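PDB 4XTK: CRISPR-associated endonuclease Cas1, which probably acts as a metal-dependent double-stranded DNA endonuclease in CRISPR adaptive immunity, working as a homodimer that joins a Cas2 homodimer. Local coordinates for residues K55-L58 against E59-Q63; E143-N147 against V148-M152; K280-E283 against Q284-E288. All blocks are in the same frame, centred on the assembly; numbering follows the deposited sequence.

Contact 1. Residues K55-L58 against E59-Q63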
loop_
_atom_site.group_PDB
_atom_site.type_symbol
_atom_site.label_atom_id
_atom_site.label_comp_id
_atom_site.label_asym_id
_atom_site.label_seq_id
_atom_site.Cartn_x
_atom_site.Cartn_y
_atom_site.Cartn_z
ATOM N N LYS E 55 8.415 13.627 15.108
ATOM C CA LYS E 55 7.638 14.247 14.046
ATOM C C LYS E 55 8.478 15.235 13.234
ATOM O O LYS E 55 8.246 15.413 12.039
ATOM C CB LYS E 55 6.410 14.946 14.628
ATOM C CG LYS E 55 5.454 15.465 13.575
ATOM C CD LYS E 55 4.245 16.118 14.204
ATOM C CE LYS E 55 4.562 17.530 14.647
ATOM N NZ LYS E 55 3.358 18.163 15.245
ATOM N N ARG E 56 9.457 15.863 13.880
ATOM C CA ARG E 56 10.317 16.829 13.200
ATOM C C ARG E 56 11.132 16.161 12.096
ATOM O O ARG E 56 11.395 16.760 11.054
ATOM C CB ARG E 56 11.249 17.527 14.192
ATOM C CG ARG E 56 12.238 18.473 13.525
ATOM C CD ARG E 56 13.240 19.059 14.513
ATOM N NE ARG E 56 13.104 20.509 14.637
ATOM C CZ ARG E 56 13.739 21.390 13.869
ATOM N NH1 ARG E 56 14.559 20.972 12.916
ATOM N NH2 ARG E 56 13.555 22.693 14.056
ATOM N N PHE E 57 11.521 14.911 12.327
ATOM C CA PHE E 57 12.219 14.126 11.317
ATOM C C PHE E 57 11.289 13.777 10.156
ATOM O O PHE E 57 11.695 13.821 8.994
ATOM C CB PHE E 57 12.795 12.852 11.931
ATOM C CG PHE E 57 13.379 11.906 10.923
ATOM C CD1 PHE E 57 14.646 12.117 10.405
ATOM C CD2 PHE E 57 12.660 10.804 10.493
ATOM C CE1 PHE E 57 15.185 11.242 9.475
ATOM C CE2 PHE E 57 13.194 9.927 9.564
ATOM C CZ PHE E 57 14.457 10.145 9.055
ATOM N N LEU E 58 10.045 13.423 10.479
ATOM C CA LEU E 58 9.041 13.143 9.457
ATOM C C LEU E 58 8.734 14.406 8.650
ATOM O O LEU E 58 8.532 14.346 7.436
ATOM C CB LEU E 58 7.759 12.590 10.088
ATOM C CG LEU E 58 7.864 11.204 10.730
ATOM C CD1 LEU E 58 6.500 10.700 11.208
ATOM C CD2 LEU E 58 8.501 10.215 9.770
ATOM N N GLU E 59 8.706 15.547 9.332
ATOM C CA GLU E 59 8.518 16.830 8.662
ATOM C C GLU E 59 9.644 17.088 7.668
ATOM O O GLU E 59 9.423 17.669 6.607
ATOM C CB GLU E 59 8.441 17.971 9.678
ATOM C CG GLU E 59 7.164 17.975 10.500
ATOM C CD GLU E 59 7.143 19.065 11.557
ATOM O OE1 GLU E 59 8.092 19.878 11.600
ATOM O OE2 GLU E 59 6.177 19.104 12.347
ATOM N N PHE E 60 10.848 16.644 8.011
ATOM C CA PHE E 60 12.001 16.825 7.138
ATOM C C PHE E 60 11.877 15.967 5.883
ATOM O O PHE E 60 11.987 16.469 4.767
ATOM C CB PHE E 60 13.294 16.492 7.879
ATOM C CG PHE E 60 14.527 16.649 7.039
ATOM C CD1 PHE E 60 15.054 17.900 6.789
ATOM C CD2 PHE E 60 15.154 15.542 6.488
ATOM C CE1 PHE E 60 16.186 18.044 6.017
ATOM C CE2 PHE E 60 16.287 15.683 5.714
ATOM C CZ PHE E 60 16.801 16.934 5.480
ATOM N N LEU E 61 11.643 14.672 6.079
ATOM C CA LEU E 61 11.407 13.753 4.969
ATOM C C LEU E 61 10.261 14.233 4.088
ATOM O O LEU E 61 10.320 14.130 2.864
ATOM C CB LEU E 61 11.103 12.347 5.483
ATOM C CG LEU E 61 12.247 11.550 6.107
ATOM C CD1 LEU E 61 11.792 10.123 6.342
ATOM C CD2 LEU E 61 13.477 11.585 5.226
ATOM N N SER E 62 9.223 14.760 4.726
ATOM C CA SER E 62 8.072 15.288 4.013
ATOM C C SER E 62 8.474 16.470 3.134
ATOM O O SER E 62 8.016 16.588 1.999
ATOM C CB SER E 62 6.984 15.697 5.004
ATOM O OG SER E 62 5.812 16.130 4.336
ATOM N N GLN E 63 9.334 17.339 3.663
ATOM C CA GLN E 63 9.838 18.488 2.915
ATOM C C GLN E 63 10.717 18.049 1.748
ATOM O O GLN E 63 10.748 18.693 0.706
ATOM C CB GLN E 63 10.627 19.429 3.834
ATOM C CG GLN E 63 9.784 20.187 4.857
ATOM C CD GLN E 63 10.626 20.907 5.904
ATOM O OE1 GLN E 63 11.854 20.834 5.888
ATOM N NE2 GLN E 63 9.963 21.595 6.827
#
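F57 and L61, one turn apart on helix 55-63, form the tightly packed side of this local contact. With CG anti to the backbone N (chi1 173°), the F57 ring leans toward the following turn, and L61 rises to meet it. L61 CG lies over one ring face, 4.3 Å from the centroid, in a CH-pi contact, while L61 CD1 reaches the ring atom F57 CE2 at 3.5 Å. Large apolar residues suit this side, where F57 and F60 pack on I26 of strand 26-29 and L58 on F81 of strand 77-83. Below the side chains runs ordinary alpha-helical bonding. L61 N donates almost straight to F57 O (3.0 Å, 173°), S62 N reaches L58 O at 2.8 Å, and E59 N reaches K55 O at 2.7 Å.

The side of R56 and E59 is looser and more open, and R56 is exposed, as befits a long polar chain. The extended E59 chain crosses that of K55, its OE2 touching K55 CE at 3.2 Å, yet 4.2 Å from K55 NZ, beyond a salt bridge. A further side meets the second subunit: K55, bent at chi3, takes its ammonium to G49 O and F71 O there, S62 OG bonds to V78 O, and L58 packs on F70. For K55, neutral carbonyl acceptors across the dimer do most of the holding, with a weak, long ion pair to E50 of the second subunit, and the nearby E59 carboxylate probably adds a modest electrostatic pull.

Contact 2. Residues E143-N147 against V148-M152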
loop_
_atom_site.group_PDB
_atom_site.type_symbol
_atom_site.label_atom_id
_atom_site.label_comp_id
_atom_site.label_asym_id
_atom_site.label_seq_id
_atom_site.Cartn_x
_atom_site.Cartn_y
_atom_site.Cartn_z
ATOM N N GLU E 143 5.312 -24.549 -25.027
ATOM C CA GLU E 143 5.629 -23.706 -26.171
ATOM C C GLU E 143 4.460 -23.591 -27.157
ATOM O O GLU E 143 4.256 -22.533 -27.753
ATOM C CB GLU E 143 6.874 -24.237 -26.889
ATOM C CG GLU E 143 8.119 -24.266 -26.017
ATOM C CD GLU E 143 9.352 -24.736 -26.767
ATOM O OE1 GLU E 143 9.309 -25.837 -27.357
ATOM O OE2 GLU E 143 10.364 -24.005 -26.761
ATOM N N GLU E 144 3.702 -24.676 -27.330
ATOM C CA GLU E 144 2.577 -24.692 -28.267
ATOM C C GLU E 144 1.270 -24.172 -27.680
ATOM O O GLU E 144 0.335 -23.863 -28.419
ATOM C CB GLU E 144 2.333 -26.104 -28.804
ATOM C CG GLU E 144 3.588 -26.871 -29.163
ATOM C CD GLU E 144 3.323 -28.352 -29.352
ATOM O OE1 GLU E 144 3.522 -28.856 -30.474
ATOM O OE2 GLU E 144 2.894 -29.012 -28.381
ATOM N N ALA E 145 1.187 -24.074 -26.360
ATOM C CA ALA E 145 0.029 -23.419 -25.768
ATOM C C ALA E 145 -0.086 -21.951 -26.198
ATOM O O ALA E 145 0.887 -21.181 -26.099
ATOM C CB ALA E 145 0.086 -23.524 -24.237
ATOM N N SER E 146 -1.260 -21.600 -26.730
ATOM C CA SER E 146 -1.656 -20.213 -27.002
ATOM C C SER E 146 -2.603 -19.580 -25.940
ATOM O O SER E 146 -3.026 -18.431 -26.120
ATOM C CB SER E 146 -2.271 -20.114 -28.417
ATOM O OG SER E 146 -3.240 -21.131 -28.659
ATOM N N ASN E 147 -2.912 -20.299 -24.847
ATOM C CA ASN E 147 -3.723 -19.734 -23.749
ATOM C C ASN E 147 -3.055 -19.974 -22.384
ATOM O O ASN E 147 -2.574 -21.069 -22.092
ATOM C CB ASN E 147 -5.152 -20.318 -23.770
ATOM C CG ASN E 147 -5.946 -20.080 -22.451
ATOM O OD1 ASN E 147 -5.533 -19.335 -21.556
ATOM N ND2 ASN E 147 -7.123 -20.688 -22.372
ATOM N N VAL E 148 -3.065 -18.942 -21.544
ATOM C CA VAL E 148 -2.450 -18.980 -20.216
ATOM C C VAL E 148 -3.066 -20.028 -19.281
ATOM O O VAL E 148 -2.363 -20.634 -18.469
ATOM C CB VAL E 148 -2.546 -17.598 -19.533
ATOM C CG1 VAL E 148 -1.897 -17.615 -18.152
ATOM C CG2 VAL E 148 -1.916 -16.525 -20.414
ATOM N N SER E 149 -4.375 -20.238 -19.384
ATOM C CA SER E 149 -5.034 -21.235 -18.547
ATOM C C SER E 149 -4.483 -22.619 -18.846
ATOM O O SER E 149 -4.221 -23.412 -17.939
ATOM C CB SER E 149 -6.541 -21.228 -18.762
ATOM O OG SER E 149 -7.155 -22.206 -17.942
ATOM N N GLU E 150 -4.308 -22.895 -20.132
ATOM C CA GLU E 150 -3.686 -24.128 -20.581
ATOM C C GLU E 150 -2.280 -24.229 -19.996
ATOM O O GLU E 150 -1.832 -25.301 -19.596
ATOM C CB GLU E 150 -3.652 -24.165 -22.113
ATOM C CG GLU E 150 -3.092 -25.435 -22.722
ATOM C CD GLU E 150 -3.141 -25.419 -24.244
ATOM O OE1 GLU E 150 -3.595 -24.403 -24.817
ATOM O OE2 GLU E 150 -2.721 -26.421 -24.864
ATOM N N LEU E 151 -1.606 -23.086 -19.922
ATOM C CA LEU E 151 -0.212 -23.016 -19.506
ATOM C C LEU E 151 -0.015 -23.360 -18.024
ATOM O O LEU E 151 0.941 -24.040 -17.663
ATOM C CB LEU E 151 0.340 -21.620 -19.802
ATOM C CG LEU E 151 1.850 -21.460 -19.970
ATOM C CD1 LEU E 151 2.393 -22.453 -20.988
ATOM C CD2 LEU E 151 2.182 -20.028 -20.370
ATOM N N MET E 152 -0.913 -22.884 -17.168
ATOM C CA MET E 152 -0.868 -23.236 -15.751
ATOM C C MET E 152 -1.118 -24.732 -15.553
ATOM O O MET E 152 -0.523 -25.361 -14.684
ATOM C CB MET E 152 -1.893 -22.424 -14.952
ATOM C CG MET E 152 -2.046 -22.870 -13.501
ATOM S SD MET E 152 -0.546 -22.672 -12.501
ATOM C CE MET E 152 -0.583 -20.920 -12.319
#
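The chain leaves helix 136-144 at extended A145, bends at S146, and passes through extended N147 into helix 148-166, bringing the CA atoms of A145 and L151 to 6.3 Å; there L151 N donates to N147 O at 3.1 Å. N147 is the N-cap of the new helix. With CG anti to its own N (chi1 165°), its amide swings forward over the first turn, and OD1 accepts from S149 N at 2.6 Å with a fairly straight N-H (155°). This side chain to i+2 bond closes an Asx turn, and the donor sits well above the amide plane, 56° out of it. Asparagine suits the place because its short carbonyl arm can reach a backbone NH that has no helical acceptor before it. E150 sends its extended chain back toward A145, so that CD lies 3.7 Å from A145 CB. Its OE1 stays 4.1 Å from S146 N, and the contact with alanine is one of packing. The small methyl of A145 also meets L151 CD1, at 4.1 Å, on the buried side, whereas S146, N147, S149 and E150 are exposed.

One turn further along helix 148-166 comes E155, a probable manganese ligand, whose side chain is about 6 Å from that of L151. Helix 103-127 lies against this corner: V148 packs on R106 and M107, L151 on M107 and V114, and R111 donates to A145 O.

Contact 3. Residues K280-E283 against Q284-E288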
loop_
_atom_site.group_PDB
_atom_site.type_symbol
_atom_site.label_atom_id
_atom_site.label_comp_id
_atom_site.label_asym_id
_atom_site.label_seq_id
_atom_site.Cartn_x
_atom_site.Cartn_y
_atom_site.Cartn_z
ATOM N N LYS E 280 14.491 -23.161 10.575
ATOM C CA LYS E 280 15.907 -22.825 10.707
ATOM C C LYS E 280 16.713 -23.261 9.487
ATOM O O LYS E 280 17.502 -22.487 8.950
ATOM C CB LYS E 280 16.507 -23.454 11.970
ATOM C CG LYS E 280 16.035 -22.826 13.273
ATOM C CD LYS E 280 16.664 -23.517 14.471
ATOM C CE LYS E 280 16.710 -22.616 15.698
ATOM N NZ LYS E 280 15.382 -22.514 16.365
ATOM N N ASN E 281 16.515 -24.505 9.061
ATOM C CA ASN E 281 17.189 -25.022 7.877
ATOM C C ASN E 281 16.791 -24.254 6.631
ATOM O O ASN E 281 17.621 -23.999 5.757
ATOM C CB ASN E 281 16.884 -26.507 7.682
ATOM C CG ASN E 281 17.655 -27.385 8.630
ATOM O OD1 ASN E 281 18.782 -27.783 8.341
ATOM N ND2 ASN E 281 17.057 -27.692 9.772
ATOM N N TYR E 282 15.510 -23.901 6.557
ATOM C CA TYR E 282 14.997 -23.090 5.465
ATOM C C TYR E 282 15.706 -21.752 5.420
ATOM O O TYR E 282 16.154 -21.318 4.362
ATOM C CB TYR E 282 13.487 -22.874 5.602
ATOM C CG TYR E 282 12.904 -21.917 4.585
ATOM C CD1 TYR E 282 12.470 -22.370 3.341
ATOM C CD2 TYR E 282 12.770 -20.561 4.869
ATOM C CE1 TYR E 282 11.927 -21.495 2.409
ATOM C CE2 TYR E 282 12.228 -19.679 3.939
ATOM C CZ TYR E 282 11.814 -20.153 2.713
ATOM O OH TYR E 282 11.281 -19.283 1.793
ATOM N N GLU E 283 15.793 -21.093 6.571
ATOM C CA GLU E 283 16.386 -19.768 6.625
ATOM C C GLU E 283 17.870 -19.867 6.316
ATOM O O GLU E 283 18.487 -18.918 5.832
ATOM C CB GLU E 283 16.151 -19.119 7.992
ATOM C CG GLU E 283 14.827 -18.335 8.143
ATOM C CD GLU E 283 14.466 -17.438 6.949
ATOM O OE1 GLU E 283 15.369 -17.009 6.193
ATOM O OE2 GLU E 283 13.260 -17.151 6.776
ATOM N N GLN E 284 18.432 -21.036 6.583
ATOM C CA GLN E 284 19.805 -21.312 6.213
ATOM C C GLN E 284 19.911 -21.498 4.700
ATOM O O GLN E 284 20.904 -21.122 4.088
ATOM C CB GLN E 284 20.320 -22.551 6.945
ATOM C CG GLN E 284 21.821 -22.696 6.900
ATOM C CD GLN E 284 22.517 -21.469 7.447
ATOM O OE1 GLN E 284 22.130 -20.944 8.491
ATOM N NE2 GLN E 284 23.544 -21.001 6.744
ATOM N N ALA E 285 18.877 -22.070 4.095
ATOM C CA ALA E 285 18.902 -22.336 2.663
ATOM C C ALA E 285 18.928 -21.036 1.862
ATOM O O ALA E 285 19.650 -20.920 0.871
ATOM C CB ALA E 285 17.710 -23.191 2.261
ATOM N N LEU E 286 18.151 -20.055 2.308
ATOM C CA LEU E 286 18.066 -18.772 1.623
ATOM C C LEU E 286 19.395 -18.014 1.646
ATOM O O LEU E 286 19.654 -17.177 0.778
ATOM C CB LEU E 286 16.959 -17.908 2.242
ATOM C CG LEU E 286 15.503 -18.315 1.980
ATOM C CD1 LEU E 286 14.548 -17.353 2.673
ATOM C CD2 LEU E 286 15.188 -18.406 0.479
ATOM N N ARG E 287 20.231 -18.299 2.642
ATOM C CA ARG E 287 21.552 -17.674 2.723
ATOM C C ARG E 287 22.599 -18.468 1.948
ATOM O O ARG E 287 23.683 -17.968 1.670
ATOM C CB ARG E 287 21.996 -17.521 4.180
ATOM C CG ARG E 287 21.326 -16.376 4.931
ATOM C CD ARG E 287 21.984 -16.161 6.291
ATOM N NE ARG E 287 21.924 -17.371 7.108
ATOM C CZ ARG E 287 20.957 -17.653 7.977
ATOM N NH1 ARG E 287 19.963 -16.799 8.178
ATOM N NH2 ARG E 287 20.994 -18.788 8.661
ATOM N N GLU E 288 22.266 -19.699 1.581
ATOM C CA GLU E 288 23.211 -20.551 0.869
ATOM C C GLU E 288 23.459 -20.010 -0.533
ATOM O O GLU E 288 22.530 -19.586 -1.222
ATOM C CB GLU E 288 22.703 -21.992 0.807
#
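Y282 O is gripped by two backbone donors, L286 N at 3.1 Å (153°) and, weakly, A285 N, a bifurcated arrangement within the alpha-helix 272-287 in the helical part of Cas1. The first of these bonds runs nearly along the C=O axis. A285 N also donates to N281 O at 2.8 Å, and Q284 N to K280 O at 2.9 Å, so successive carbonyls of the helix are used in turn.

On the buried side, Y282 and L286 meet one turn apart. The tyrosine ring is laid toward the following turn by its first torsion (chi1 174°), bringing CE2 within 3.5 Å of L286 CD1, which approaches obliquely. Tyrosine suits this site because its ring can pack on V242 and L246 of helix 230-252 and on L199 and L200 of helix 188-208, while OH hydrogen-bonds with T203 OG1. E283 folds back at chi2 (-44°), which puts OE2 in plane at the edge of the Y282 ring and OE1 3.6 Å from L286 CD1. A long, weak ion pair links that same OE1 to R302.

A285 is small and only partly exposed; Q284 and R287 make the outer side polar. R287 bends at chi3 and curls back over the preceding turn: E283 O lies over the centre of one guanidinium face, 3.5 Å from R287 CZ.

How the contacts relate
All three contacts are local, but they belong to different parts of the fold and share no helix. Contact 1 is the most buried, set among strands and against the second subunit. Contacts 2 and 3 are partly buried, lie in the helical region, and are not touched by another chain in the assembly. Contact 1 spans a whole short helix and contact 3 the last turns of a longer one, each pairing an aromatic ring with a leucine four residues on. Contact 2 instead joins two helices through a side-chain cap and stands nearest the probable manganese site. Contacts 1 and 2 lie on opposite sides of the chain's centre, their own centres about 50 Å apart.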